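Local coordinates for carbohydrate binding protein, putative, CPB33A (Cellvibrio japonicus, PDB 5FJQ), which binds copper and serves as the lytic polysaccharide monooxygenase domain of a larger protein important for efficient chitin utilization, at residues 31-36 against 73-78; 47-52 against 170-175. One frame throughout, in Å; residues are numbered along the deposited sequence.

Contact 1 (31-36 against 73-78); sequences KAAGNG and MDLARN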
loop_
_atom_site.group_PDB
_atom_site.type_symbol
_atom_site.label_atom_id
_atom_site.label_comp_id
_atom_site.label_asym_id
_atom_site.label_seq_id
_atom_site.Cartn_x
_atom_site.Cartn_y
_atom_site.Cartn_z
ATOM N N LYS A 31 6.443 -13.491 7.750
ATOM C CA LYS A 31 7.562 -13.526 8.706
ATOM C C LYS A 31 8.824 -14.195 8.120
ATOM O O LYS A 31 9.911 -13.626 8.204
ATOM C CB LYS A 31 7.179 -14.100 10.079
ATOM C CG LYS A 31 8.387 -14.292 11.005
ATOM C CD LYS A 31 7.917 -14.242 12.466
ATOM C CE LYS A 31 9.095 -14.274 13.431
ATOM N NZ LYS A 31 10.391 -14.656 12.806
ATOM N N ALA A 32 8.641 -15.356 7.489
ATOM C CA ALA A 32 9.714 -16.175 6.945
ATOM C C ALA A 32 10.420 -15.464 5.769
ATOM O O ALA A 32 11.642 -15.572 5.625
ATOM C CB ALA A 32 9.175 -17.560 6.542
ATOM N N ALA A 33 9.667 -14.706 4.966
ATOM C CA ALA A 33 10.257 -13.960 3.843
ATOM C C ALA A 33 10.900 -12.564 4.206
ATOM O O ALA A 33 11.688 -12.010 3.437
ATOM C CB ALA A 33 9.234 -13.829 2.724
ATOM N N GLY A 34 10.601 -12.017 5.378
ATOM C CA GLY A 34 11.135 -10.677 5.730
ATOM C C GLY A 34 10.009 -9.801 6.233
ATOM O O GLY A 34 9.190 -9.300 5.424
ATOM N N ASN A 35 9.890 -9.661 7.567
ATOM C CA ASN A 35 8.837 -8.820 8.088
ATOM C C ASN A 35 9.262 -7.903 9.253
ATOM O O ASN A 35 8.407 -7.376 9.923
ATOM C CB ASN A 35 7.649 -9.645 8.545
ATOM C CG ASN A 35 7.838 -10.249 9.970
ATOM O OD1 ASN A 35 8.994 -10.329 10.521
ATOM N ND2 ASN A 35 6.729 -10.728 10.542
ATOM N N GLY A 36 10.556 -7.751 9.529
ATOM C CA GLY A 36 10.885 -6.955 10.722
ATOM C C GLY A 36 10.599 -5.465 10.413
ATOM O O GLY A 36 10.522 -4.631 11.317
ATOM N N MET A 73 5.812 -9.003 2.572
ATOM C CA MET A 73 4.723 -8.225 1.957
ATOM C C MET A 73 4.571 -8.417 0.460
ATOM O O MET A 73 3.479 -8.098 -0.082
ATOM C CB MET A 73 4.796 -6.712 2.322
ATOM C CG MET A 73 4.754 -6.410 3.831
ATOM S SD MET A 73 3.196 -6.908 4.589
ATOM C CE MET A 73 3.629 -8.529 5.198
ATOM N N ASP A 74 5.598 -9.015 -0.177
ATOM C CA ASP A 74 5.625 -9.164 -1.614
ATOM C C ASP A 74 5.040 -10.470 -2.100
ATOM O O ASP A 74 5.036 -10.738 -3.340
ATOM C CB ASP A 74 7.036 -8.997 -2.103
ATOM C CG ASP A 74 7.524 -7.534 -2.025
ATOM O OD1 ASP A 74 6.723 -6.612 -2.280
ATOM O OD2 ASP A 74 8.697 -7.270 -1.728
ATOM N N LEU A 75 4.616 -11.310 -1.158
ATOM C CA LEU A 75 4.156 -12.701 -1.496
ATOM C C LEU A 75 2.775 -12.649 -2.180
ATOM O O LEU A 75 1.933 -11.930 -1.694
ATOM C CB LEU A 75 4.070 -13.531 -0.210
ATOM C CG LEU A 75 5.446 -13.793 0.435
ATOM C CD1 LEU A 75 5.348 -14.620 1.700
ATOM C CD2 LEU A 75 6.440 -14.390 -0.519
ATOM N N ALA A 76 2.570 -13.383 -3.287
ATOM C CA ALA A 76 1.243 -13.589 -3.920
ATOM C C ALA A 76 0.385 -14.582 -3.105
ATOM O O ALA A 76 0.710 -15.744 -2.986
ATOM C CB ALA A 76 1.450 -14.110 -5.345
ATOM N N ARG A 77 -0.698 -14.126 -2.508
ATOM C CA ARG A 77 -1.545 -14.991 -1.696
ATOM C C ARG A 77 -2.942 -14.514 -1.889
ATOM O O ARG A 77 -3.135 -13.335 -2.066
ATOM C CB ARG A 77 -1.135 -14.890 -0.248
ATOM C CG ARG A 77 0.279 -15.462 -0.069
ATOM C CD ARG A 77 0.683 -15.500 1.373
ATOM N NE ARG A 77 -0.193 -16.400 2.128
ATOM C CZ ARG A 77 0.097 -17.665 2.462
ATOM N NH1 ARG A 77 1.253 -18.211 2.157
ATOM N NH2 ARG A 77 -0.768 -18.384 3.182
ATOM N N ASN A 78 -3.897 -15.442 -1.906
ATOM C CA ASN A 78 -5.331 -15.113 -2.027
ATOM C C ASN A 78 -5.915 -15.134 -0.639
ATOM O O ASN A 78 -7.156 -15.141 -0.475
ATOM C CB ASN A 78 -6.059 -16.155 -2.888
ATOM C CG ASN A 78 -5.800 -17.605 -2.425
ATOM O OD1 ASN A 78 -5.092 -17.870 -1.437
ATOM N ND2 ASN A 78 -6.366 -18.562 -3.165
#
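Ala33 and Leu75 meet methyl to methyl: Ala33 CB approaches Leu75 CD1 at 4.1 Å, and Leu75 CD2 lies only slightly farther off. The leucine reaches this place because its CG stands beside the backbone N and anti to the carbonyl carbon (chi1 -67°), which carries both terminal methyls toward the helix end. A small residue suits position 33, since the single methyl lets the last turn of the helix come close to the chain at 73-78, while the branched end of Leu75 is broad enough to meet it. This closest packing lies at an edge near the solvent, both residues being partly exposed.

The contact is most deeply buried at Met73, whose side chain, both inner torsions near -60°, packs on Ala30 of the helix. Here the two segments stand farther apart: the 4.4 Å from Gly34 O to Met73 N is an approach and not a bond. Gly34 is the first residue to leave the helical conformation, and its positive phi of 131° fits glycine, which has no CB to press against the carbonyl O of Ala33. Its N still makes a weak hydrogen bond back to Lys31 O, and its backbone is hydrogen-bonded to Gly72, just ahead of the second segment.

This is structural packing away from the copper site. The loop before strand 83-84 lies along helix 25-33, with Leu75 also on Ala29 and Arg77 on Ala26 and Ala29; Asp74, salt-bridged to Arg61, lies against Cys63 in the loop after helix 53-56.

Contact 2 (47-52 against 170-175); sequences GGVRDN and GFYQCI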
loop_
_atom_site.group_PDB
_atom_site.type_symbol
_atom_site.label_atom_id
_atom_site.label_comp_id
_atom_site.label_asym_id
_atom_site.label_seq_id
_atom_site.Cartn_x
_atom_site.Cartn_y
_atom_site.Cartn_z
ATOM N N GLY A 47 13.654 7.187 -0.928
ATOM C CA GLY A 47 14.173 8.556 -1.038
ATOM C C GLY A 47 14.555 8.905 -2.482
ATOM O O GLY A 47 14.959 8.048 -3.244
ATOM N N GLY A 48 14.411 10.170 -2.851
ATOM C CA GLY A 48 14.784 10.679 -4.162
ATOM C C GLY A 48 13.731 10.566 -5.248
ATOM O O GLY A 48 13.992 10.966 -6.382
ATOM N N VAL A 49 12.557 10.020 -4.941
ATOM C CA VAL A 49 11.598 9.712 -6.009
ATOM C C VAL A 49 10.815 10.962 -6.390
ATOM O O VAL A 49 10.400 11.724 -5.535
ATOM C CB VAL A 49 10.641 8.572 -5.650
ATOM C CG1 VAL A 49 9.859 8.136 -6.881
ATOM C CG2 VAL A 49 11.379 7.358 -5.125
ATOM N N ARG A 50 10.669 11.196 -7.698
ATOM C CA ARG A 50 9.991 12.379 -8.228
ATOM C C ARG A 50 9.014 11.905 -9.317
ATOM O O ARG A 50 9.350 11.938 -10.545
ATOM C CB ARG A 50 11.011 13.405 -8.761
ATOM C CG ARG A 50 12.091 13.858 -7.744
ATOM C CD ARG A 50 12.733 15.174 -8.112
ATOM N NE ARG A 50 13.707 14.953 -9.175
ATOM C CZ ARG A 50 13.464 15.104 -10.475
ATOM N NH1 ARG A 50 12.270 15.520 -10.942
ATOM N NH2 ARG A 50 14.446 14.863 -11.340
ATOM N N ASP A 51 7.896 11.318 -8.866
ATOM C CA ASP A 51 6.839 10.777 -9.735
ATOM C C ASP A 51 7.358 9.727 -10.784
ATOM O O ASP A 51 6.953 9.705 -11.958
ATOM C CB ASP A 51 6.152 12.006 -10.358
ATOM C CG ASP A 51 4.961 11.654 -11.185
ATOM O OD1 ASP A 51 4.159 10.810 -10.753
ATOM O OD2 ASP A 51 4.895 12.207 -12.287
ATOM N N ASN A 52 8.385 8.949 -10.370
ATOM C CA ASN A 52 9.012 7.966 -11.248
ATOM C C ASN A 52 9.282 6.698 -10.451
ATOM O O ASN A 52 10.413 6.179 -10.400
ATOM C CB ASN A 52 10.297 8.524 -11.833
ATOM C CG ASN A 52 11.159 9.210 -10.794
ATOM O OD1 ASN A 52 10.822 9.216 -9.575
ATOM N ND2 ASN A 52 12.246 9.827 -11.253
ATOM N N GLY A 170 8.932 8.925 -1.638
ATOM C CA GLY A 170 7.715 8.161 -1.952
ATOM C C GLY A 170 7.400 7.245 -0.774
ATOM O O GLY A 170 8.341 6.701 -0.137
ATOM N N PHE A 171 6.107 7.114 -0.450
ATOM C CA PHE A 171 5.604 6.081 0.470
ATOM C C PHE A 171 4.555 5.178 -0.198
ATOM O O PHE A 171 3.647 5.662 -0.944
ATOM C CB PHE A 171 4.995 6.729 1.764
ATOM C CG PHE A 171 5.932 7.638 2.446
ATOM C CD1 PHE A 171 6.874 7.118 3.385
ATOM C CD2 PHE A 171 6.011 8.969 2.074
ATOM C CE1 PHE A 171 7.824 7.955 3.980
ATOM C CE2 PHE A 171 6.985 9.810 2.648
ATOM C CZ PHE A 171 7.880 9.311 3.613
ATOM N N TYR A 172 4.656 3.880 0.104
ATOM C CA TYR A 172 3.950 2.873 -0.672
ATOM C C TYR A 172 3.167 1.891 0.176
ATOM O O TYR A 172 3.751 1.238 1.043
ATOM C CB TYR A 172 4.899 2.150 -1.652
ATOM C CG TYR A 172 5.715 3.128 -2.444
ATOM C CD1 TYR A 172 6.957 3.609 -1.957
ATOM C CD2 TYR A 172 5.281 3.556 -3.697
ATOM C CE1 TYR A 172 7.677 4.538 -2.681
ATOM C CE2 TYR A 172 6.026 4.468 -4.442
ATOM C CZ TYR A 172 7.230 4.944 -3.915
ATOM O OH TYR A 172 7.950 5.854 -4.609
ATOM N N GLN A 173 1.855 1.788 -0.089
ATOM C CA GLN A 173 1.028 0.898 0.667
ATOM C C GLN A 173 0.093 0.046 -0.122
ATOM O O GLN A 173 -0.921 0.558 -0.649
ATOM C CB GLN A 173 0.124 1.678 1.647
ATOM C CG GLN A 173 0.830 2.554 2.643
ATOM C CD GLN A 173 1.184 1.760 3.849
ATOM O OE1 GLN A 173 0.314 1.351 4.566
ATOM N NE2 GLN A 173 2.490 1.477 4.051
ATOM N N CYS A 174 0.367 -1.257 -0.078
ATOM C CA CYS A 174 -0.521 -2.309 -0.549
ATOM C C CYS A 174 -1.586 -2.585 0.481
ATOM O O CYS A 174 -1.247 -2.781 1.647
ATOM C CB CYS A 174 0.222 -3.589 -0.758
ATOM S SG CYS A 174 1.276 -3.612 -2.277
ATOM N N ILE A 175 -2.858 -2.569 0.026
ATOM C CA ILE A 175 -4.063 -2.804 0.870
ATOM C C ILE A 175 -4.815 -3.980 0.213
ATOM O O ILE A 175 -4.968 -3.972 -1.014
ATOM C CB ILE A 175 -4.949 -1.556 0.895
ATOM C CG1 ILE A 175 -4.097 -0.314 1.316
ATOM C CG2 ILE A 175 -6.068 -1.725 1.914
ATOM C CD1 ILE A 175 -4.582 1.003 0.717
#
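Val49 and Gly170 bring their CA atoms to 5.8 Å where the chain leaves strand 45-47 and turns aside from its antiparallel neighbour, strand 169-178; backbone hydrogen bonds of Gly48 with Ala168 and of Gly170 with Val46 hold the pairing just beside this point. The side chains of Val49 and Tyr172 then approach from opposite directions, and the fork of the valine straddles the phenol oxygen: Val49 CG1 lies 3.7 Å from Tyr172 OH, and Val49 CG2 is at 3.8 Å from that same oxygen. With CG1 anti to the backbone N (chi1 -169°) and CG2 beside it, both branches face the hydroxyl, so a beta-branched residue fits well here. The hydroxyl is buried yet satisfied, being hydrogen-bonded to His53 ND1, and the valine packs around that polar end.

Gly170 suits its place for a steric reason. The phenol runs back along its own strand until Tyr172 OH is 3.5 Å from Gly170 CA, so the oxygen lies where a CB would have to go. On the loop side, Arg50 N donates to Asn52 OD1 at 2.7 Å, tilted 33° from the carbonyl plane. Gln160 grips the loop at two points, its NE2 bonded to Val49 O and its OE1 accepting from Asp51 N.

Phe171 is turned to the copper ligand His1, whose ring it meets edge-to-face, and the following Tyr172 is turned to Val49 and His53. Strand 169-178 belongs to the mixed sheet, while Phe171, Gln173 and Ile175 touch strand 88-96 of the three-stranded sheet, as in the beta-sandwich of the bacterial lytic polysaccharide monooxygenases, with the histidine brace of His1 and His100 nearby.

From the N terminus the segments come in the order 31-36, 47-52, 73-78 and 170-175, so the two contacts cross. Contact 1 closes a loop of 36 residues, which holds strand 45-47 and helix 53-56, and joins the end of helix 25-33 to the chain leading into strand 83-84. Contact 2 opens inside that loop and spans 117 residues, enclosing most of the strands and tying the turn after strand 45-47 to the last strand, 169-178. Their centres lie 19 Å apart, and their nearest atoms, about 5 Å apart, do not touch. The disulfide between Cys63 and Cys174 bridges the two regions, linking the loop enclosed by contact 1 to the strand used by contact 2.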